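Local structure of 4-alpha-glucanotransferase (Aquifex aeolicus, 1TZ7) at residues W151-E164 and L188-Q202. The protein belongs to the 4-alpha-glucanotransferase (amylomaltase) family of enzymes, built around a (beta/alpha)8 barrel. Sequence-based numbering, arbitrary orientation.
Sequences WLRDYALYMAIKEE and LNKLKGRFYFHVFVQ
Helix 151-164 meets helix 192-202 at an axis angle of 124° and a closest approach of 8.0 Å, with Ala156 and His198 nearest at their CA atoms. Small residues suit this crossing: Ala156 CB lies 3.5 Å from Phe195 O and 3.6 Å from Val199 CG1, and Ala160 admits Arg194 and Leu191. His198 is a knob among Ala156, Met159, Ala160 and Glu163. Met159 CB stands over the centre of one imidazole face in a CH-pi contact, 3.6 Å from the centroid, while Glu163 OE1 accepts a weak bond from His198 NE2 (3.3 Å) at the ring edge. The same carboxylate forms a weak salt bridge to Arg194 NH1; Arg194 NH2 pairs with Glu129, sharing the guanidinium between two acids. Phe195 extends with CG anti to the backbone N (chi1 166°), bringing its edge to Arg153 O and Leu157 N. At one end, Gln202 passes Leu152 and sets OE1 at the Trp151 ring edge, amide and indole planes 82° apart; Gly86 N satisfies that oxygen. At the other, Lys190, ending the preceding helix before N-cap Leu191, bridges Glu164 OE1 (2.7 Å). Helix 138-147 covers Leu152 and Val199, completing a mainly apolar seam that buries His198 and Gln202 between ion pairs and polar partners.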
loop_
_atom_site.group_PDB
_atom_site.type_symbol
_atom_site.label_atom_id
_atom_site.label_comp_id
_atom_site.label_asym_id
_atom_site.label_seq_id
_atom_site.Cartn_x
_atom_site.Cartn_y
_atom_site.Cartn_z
ATOM N N TRP A 151 0.910 -8.724 17.352
ATOM C CA TRP A 151 2.018 -8.548 16.379
ATOM C C TRP A 151 3.249 -7.799 16.944
ATOM O O TRP A 151 4.374 -8.042 16.510
ATOM C CB TRP A 151 1.520 -7.838 15.114
ATOM C CG TRP A 151 1.183 -6.389 15.318
ATOM C CD1 TRP A 151 -0.025 -5.876 15.679
ATOM C CD2 TRP A 151 2.061 -5.266 15.165
ATOM N NE1 TRP A 151 0.043 -4.507 15.765
ATOM C CE2 TRP A 151 1.314 -4.106 15.454
ATOM C CE3 TRP A 151 3.406 -5.122 14.815
ATOM C CZ2 TRP A 151 1.866 -2.827 15.403
ATOM C CZ3 TRP A 151 3.952 -3.844 14.766
ATOM C CH2 TRP A 151 3.182 -2.720 15.058
ATOM N N LEU A 152 3.029 -6.895 17.899
ATOM C CA LEU A 152 4.047 -5.895 18.252
ATOM C C LEU A 152 5.136 -6.455 19.174
ATOM O O LEU A 152 6.288 -6.063 19.075
ATOM C CB LEU A 152 3.400 -4.671 18.893
ATOM C CG LEU A 152 4.360 -3.550 19.323
ATOM C CD1 LEU A 152 5.250 -3.093 18.166
ATOM C CD2 LEU A 152 3.581 -2.380 19.890
ATOM N N ARG A 153 4.761 -7.369 20.070
ATOM C CA ARG A 153 5.748 -8.071 20.899
ATOM C C ARG A 153 6.761 -8.776 20.015
ATOM O O ARG A 153 7.963 -8.731 20.271
ATOM C CB ARG A 153 5.061 -9.094 21.816
ATOM C CG ARG A 153 4.277 -8.476 22.965
ATOM C CD ARG A 153 3.093 -9.329 23.444
ATOM N NE ARG A 153 2.957 -9.319 24.902
ATOM C CZ ARG A 153 2.490 -8.286 25.614
ATOM N NH1 ARG A 153 2.406 -8.378 26.937
ATOM N NH2 ARG A 153 2.109 -7.165 25.008
ATOM N N ASP A 154 6.265 -9.424 18.967
ATOM C CA ASP A 154 7.105 -10.176 18.058
ATOM C C ASP A 154 7.933 -9.251 17.171
ATOM O O ASP A 154 9.078 -9.545 16.872
ATOM C CB ASP A 154 6.250 -11.099 17.192
ATOM C CG ASP A 154 5.722 -12.291 17.959
ATOM O OD1 ASP A 154 4.518 -12.590 17.847
ATOM O OD2 ASP A 154 6.436 -12.983 18.699
ATOM N N TYR A 155 7.345 -8.131 16.749
ATOM C CA TYR A 155 8.013 -7.238 15.810
ATOM C C TYR A 155 9.144 -6.483 16.487
ATOM O O TYR A 155 10.243 -6.408 15.962
ATOM C CB TYR A 155 7.040 -6.246 15.189
ATOM C CG TYR A 155 7.731 -5.247 14.282
ATOM C CD1 TYR A 155 8.236 -5.636 13.046
ATOM C CD2 TYR A 155 7.903 -3.923 14.673
ATOM C CE1 TYR A 155 8.883 -4.732 12.213
ATOM C CE2 TYR A 155 8.548 -3.008 13.849
ATOM C CZ TYR A 155 9.035 -3.418 12.619
ATOM O OH TYR A 155 9.676 -2.513 11.798
ATOM N N ALA A 156 8.862 -5.921 17.655
ATOM C CA ALA A 156 9.853 -5.139 18.391
ATOM C C ALA A 156 11.041 -6.011 18.833
ATOM O O ALA A 156 12.180 -5.543 18.884
ATOM C CB ALA A 156 9.214 -4.486 19.584
ATOM N N LEU A 157 10.765 -7.272 19.151
ATOM C CA LEU A 157 11.819 -8.220 19.503
ATOM C C LEU A 157 12.603 -8.635 18.258
ATOM O O LEU A 157 13.813 -8.782 18.300
ATOM C CB LEU A 157 11.219 -9.454 20.181
ATOM C CG LEU A 157 12.217 -10.505 20.675
ATOM C CD1 LEU A 157 13.153 -9.915 21.719
ATOM C CD2 LEU A 157 11.482 -11.714 21.234
ATOM N N TYR A 158 11.890 -8.818 17.158
ATOM C CA TYR A 158 12.506 -9.120 15.866
ATOM C C TYR A 158 13.513 -8.032 15.482
ATOM O O TYR A 158 14.611 -8.329 15.032
ATOM C CB TYR A 158 11.405 -9.254 14.801
ATOM C CG TYR A 158 11.860 -9.200 13.354
ATOM C CD1 TYR A 158 12.193 -10.363 12.665
ATOM C CD2 TYR A 158 11.912 -7.993 12.666
ATOM C CE1 TYR A 158 12.588 -10.322 11.330
ATOM C CE2 TYR A 158 12.306 -7.939 11.327
ATOM C CZ TYR A 158 12.642 -9.103 10.668
ATOM O OH TYR A 158 13.031 -9.053 9.345
ATOM N N MET A 159 13.129 -6.773 15.686
ATOM C CA MET A 159 13.977 -5.639 15.318
ATOM C C MET A 159 15.179 -5.508 16.254
ATOM O O MET A 159 16.244 -5.072 15.840
ATOM C CB MET A 159 13.168 -4.338 15.342
ATOM C CG MET A 159 12.105 -4.236 14.244
ATOM S SD MET A 159 12.796 -4.228 12.584
ATOM C CE MET A 159 13.589 -2.608 12.539
ATOM N N ALA A 160 14.994 -5.888 17.517
ATOM C CA ALA A 160 16.055 -5.762 18.526
ATOM C C ALA A 160 17.142 -6.818 18.324
ATOM O O ALA A 160 18.327 -6.551 18.536
ATOM C CB ALA A 160 15.471 -5.872 19.918
ATOM N N ILE A 161 16.730 -8.017 17.912
ATOM C CA ILE A 161 17.668 -9.108 17.642
ATOM C C ILE A 161 18.395 -8.873 16.317
ATOM O O ILE A 161 19.584 -9.157 16.195
ATOM C CB ILE A 161 16.919 -10.474 17.606
ATOM C CG1 ILE A 161 16.269 -10.761 18.962
ATOM C CG2 ILE A 161 17.883 -11.605 17.242
ATOM C CD1 ILE A 161 15.180 -11.807 18.905
ATOM N N LYS A 162 17.667 -8.350 15.330
ATOM C CA LYS A 162 18.254 -7.992 14.034
ATOM C C LYS A 162 19.343 -6.928 14.210
ATOM O O LYS A 162 20.372 -6.960 13.539
ATOM C CB LYS A 162 17.168 -7.473 13.081
ATOM C CG LYS A 162 17.620 -7.341 11.636
ATOM C CD LYS A 162 16.432 -7.300 10.674
ATOM C CE LYS A 162 15.916 -5.884 10.474
ATOM N NZ LYS A 162 15.503 -5.642 9.067
ATOM N N GLU A 163 19.096 -5.992 15.120
ATOM C CA GLU A 163 20.065 -4.947 15.445
ATOM C C GLU A 163 21.340 -5.548 16.026
ATOM O O GLU A 163 22.440 -5.237 15.582
ATOM C CB GLU A 163 19.461 -3.970 16.457
ATOM C CG GLU A 163 19.283 -2.559 15.934
ATOM C CD GLU A 163 18.429 -1.708 16.854
ATOM O OE1 GLU A 163 18.191 -2.130 18.005
ATOM O OE2 GLU A 163 17.997 -0.619 16.428
ATOM N N GLU A 164 21.176 -6.409 17.025
ATOM C CA GLU A 164 22.301 -6.928 17.792
ATOM C C GLU A 164 23.190 -7.802 16.918
ATOM O O GLU A 164 24.373 -7.517 16.741
ATOM C CB GLU A 164 21.792 -7.732 19.000
ATOM C CG GLU A 164 22.894 -8.308 19.884
ATOM C CD GLU A 164 23.326 -7.350 20.979
ATOM O OE1 GLU A 164 23.582 -7.816 22.109
ATOM O OE2 GLU A 164 23.412 -6.135 20.711
ATOM N N LEU A 188 15.008 -11.355 25.248
ATOM C CA LEU A 188 14.084 -10.222 25.459
ATOM C C LEU A 188 14.540 -9.367 26.633
ATOM O O LEU A 188 14.656 -8.149 26.519
ATOM C CB LEU A 188 12.665 -10.751 25.722
ATOM C CG LEU A 188 11.437 -9.840 25.507
ATOM C CD1 LEU A 188 10.295 -10.098 26.486
ATOM C CD2 LEU A 188 11.704 -8.357 25.275
ATOM N N ASN A 189 14.790 -10.016 27.765
ATOM C CA ASN A 189 15.287 -9.331 28.952
ATOM C C ASN A 189 16.636 -8.658 28.695
ATOM O O ASN A 189 16.888 -7.557 29.168
ATOM C CB ASN A 189 15.413 -10.318 30.114
ATOM C CG ASN A 189 15.999 -9.682 31.356
ATOM O OD1 ASN A 189 15.325 -8.934 32.060
ATOM N ND2 ASN A 189 17.263 -9.978 31.631
ATOM N N LYS A 190 17.495 -9.336 27.938
ATOM C CA LYS A 190 18.807 -8.796 27.576
ATOM C C LYS A 190 18.661 -7.495 26.783
ATOM O O LYS A 190 19.259 -6.476 27.125
ATOM C CB LYS A 190 19.587 -9.826 26.747
ATOM C CG LYS A 190 21.029 -9.430 26.440
ATOM C CD LYS A 190 21.587 -10.239 25.269
ATOM C CE LYS A 190 23.014 -9.830 24.935
ATOM N NZ LYS A 190 23.374 -10.154 23.525
ATOM N N LEU A 191 17.857 -7.540 25.724
ATOM C CA LEU A 191 17.681 -6.390 24.840
ATOM C C LEU A 191 16.411 -5.615 25.201
ATOM O O LEU A 191 15.712 -5.118 24.325
ATOM C CB LEU A 191 17.614 -6.849 23.381
ATOM C CG LEU A 191 18.728 -7.788 22.914
ATOM C CD1 LEU A 191 18.399 -8.365 21.552
ATOM C CD2 LEU A 191 20.062 -7.066 22.882
ATOM N N LYS A 192 16.129 -5.513 26.500
ATOM C CA LYS A 192 14.872 -4.932 26.979
ATOM C C LYS A 192 14.748 -3.470 26.568
ATOM O O LYS A 192 13.688 -3.029 26.132
ATOM C CB LYS A 192 14.780 -5.053 28.506
ATOM C CG LYS A 192 13.413 -4.688 29.082
ATOM C CD LYS A 192 13.366 -4.906 30.596
ATOM C CE LYS A 192 14.180 -3.848 31.348
ATOM N NZ LYS A 192 15.492 -4.379 31.828
ATOM N N GLY A 193 15.835 -2.723 26.717
ATOM C CA GLY A 193 15.856 -1.319 26.349
ATOM C C GLY A 193 15.645 -1.112 24.861
ATOM O O GLY A 193 14.954 -0.185 24.446
ATOM N N ARG A 194 16.247 -1.982 24.058
ATOM C CA ARG A 194 16.122 -1.906 22.603
ATOM C C ARG A 194 14.723 -2.336 22.155
ATOM O O ARG A 194 14.165 -1.782 21.204
ATOM C CB ARG A 194 17.175 -2.794 21.935
ATOM C CG ARG A 194 18.592 -2.266 22.052
ATOM C CD ARG A 194 18.942 -1.217 21.019
ATOM N NE ARG A 194 18.572 0.130 21.454
ATOM C CZ ARG A 194 18.138 1.095 20.640
ATOM N NH1 ARG A 194 18.009 0.872 19.333
ATOM N NH2 ARG A 194 17.829 2.288 21.135
ATOM N N PHE A 195 14.166 -3.326 22.845
ATOM C CA PHE A 195 12.808 -3.784 22.583
ATOM C C PHE A 195 11.836 -2.617 22.699
ATOM O O PHE A 195 11.005 -2.402 21.820
ATOM C CB PHE A 195 12.426 -4.903 23.569
ATOM C CG PHE A 195 10.948 -5.212 23.610
ATOM C CD1 PHE A 195 10.374 -6.062 22.671
ATOM C CD2 PHE A 195 10.137 -4.664 24.597
ATOM C CE1 PHE A 195 9.019 -6.350 22.715
ATOM C CE2 PHE A 195 8.780 -4.951 24.641
ATOM C CZ PHE A 195 8.223 -5.792 23.701
ATOM N N TYR A 196 11.961 -1.857 23.779
ATOM C CA TYR A 196 11.002 -0.805 24.087
ATOM C C TYR A 196 11.198 0.435 23.207
ATOM O O TYR A 196 10.275 1.232 23.042
ATOM C CB TYR A 196 11.082 -0.422 25.568
ATOM C CG TYR A 196 10.138 -1.215 26.445
ATOM C CD1 TYR A 196 8.765 -1.004 26.390
ATOM C CD2 TYR A 196 10.617 -2.181 27.322
ATOM C CE1 TYR A 196 7.891 -1.730 27.188
ATOM C CE2 TYR A 196 9.752 -2.914 28.127
ATOM C CZ TYR A 196 8.390 -2.682 28.054
ATOM O OH TYR A 196 7.528 -3.403 28.845
ATOM N N PHE A 197 12.396 0.596 22.642
ATOM C CA PHE A 197 12.625 1.651 21.654
ATOM C C PHE A 197 11.778 1.395 20.418
ATOM O O PHE A 197 11.224 2.319 19.841
ATOM C CB PHE A 197 14.108 1.734 21.255
ATOM C CG PHE A 197 14.351 2.529 19.989
ATOM C CD1 PHE A 197 14.340 3.922 20.013
ATOM C CD2 PHE A 197 14.572 1.885 18.774
ATOM C CE1 PHE A 197 14.556 4.660 18.844
ATOM C CE2 PHE A 197 14.786 2.620 17.605
ATOM C CZ PHE A 197 14.777 4.007 17.645
ATOM N N HIS A 198 11.685 0.133 20.021
ATOM C CA HIS A 198 10.984 -0.230 18.800
ATOM C C HIS A 198 9.473 -0.211 18.963
ATOM O O HIS A 198 8.751 0.057 18.007
ATOM C CB HIS A 198 11.472 -1.579 18.291
ATOM C CG HIS A 198 12.856 -1.526 17.746
ATOM N ND1 HIS A 198 13.202 -0.711 16.692
ATOM C CD2 HIS A 198 13.995 -2.146 18.134
ATOM C CE1 HIS A 198 14.490 -0.844 16.439
ATOM N NE2 HIS A 198 14.995 -1.710 17.300
ATOM N N VAL A 199 8.984 -0.475 20.174
ATOM C CA VAL A 199 7.553 -0.285 20.447
ATOM C C VAL A 199 7.230 1.211 20.520
ATOM O O VAL A 199 6.183 1.642 20.069
ATOM C CB VAL A 199 7.060 -1.023 21.770
ATOM C CG1 VAL A 199 7.881 -2.270 22.044
ATOM C CG2 VAL A 199 7.076 -0.090 22.954
ATOM N N PHE A 200 8.159 1.993 21.078
ATOM C CA PHE A 200 8.012 3.454 21.146
ATOM C C PHE A 200 7.883 4.062 19.751
ATOM O O PHE A 200 7.075 4.956 19.534
ATOM C CB PHE A 200 9.209 4.083 21.879
ATOM C CG PHE A 200 9.334 5.576 21.680
ATOM C CD1 PHE A 200 8.538 6.457 22.399
ATOM C CD2 PHE A 200 10.250 6.097 20.769
ATOM C CE1 PHE A 200 8.651 7.832 22.215
ATOM C CE2 PHE A 200 10.364 7.469 20.583
ATOM C CZ PHE A 200 9.564 8.335 21.307
ATOM N N VAL A 201 8.686 3.571 18.809
ATOM C CA VAL A 201 8.624 4.048 17.426
ATOM C C VAL A 201 7.254 3.731 16.808
ATOM O O VAL A 201 6.658 4.570 16.137
ATOM C CB VAL A 201 9.756 3.417 16.551
ATOM C CG1 VAL A 201 9.509 3.680 15.070
ATOM C CG2 VAL A 201 11.111 3.963 16.966
ATOM N N GLN A 202 6.765 2.520 17.049
ATOM C CA GLN A 202 5.449 2.113 16.564
ATOM C C GLN A 202 4.336 2.901 17.255
ATOM O O GLN A 202 3.353 3.273 16.630
ATOM C CB GLN A 202 5.245 0.616 16.782
ATOM C CG GLN A 202 6.096 -0.256 15.879
ATOM C CD GLN A 202 5.941 0.105 14.425
ATOM O OE1 GLN A 202 4.846 0.045 13.886
ATOM N NE2 GLN A 202 7.036 0.492 13.787
#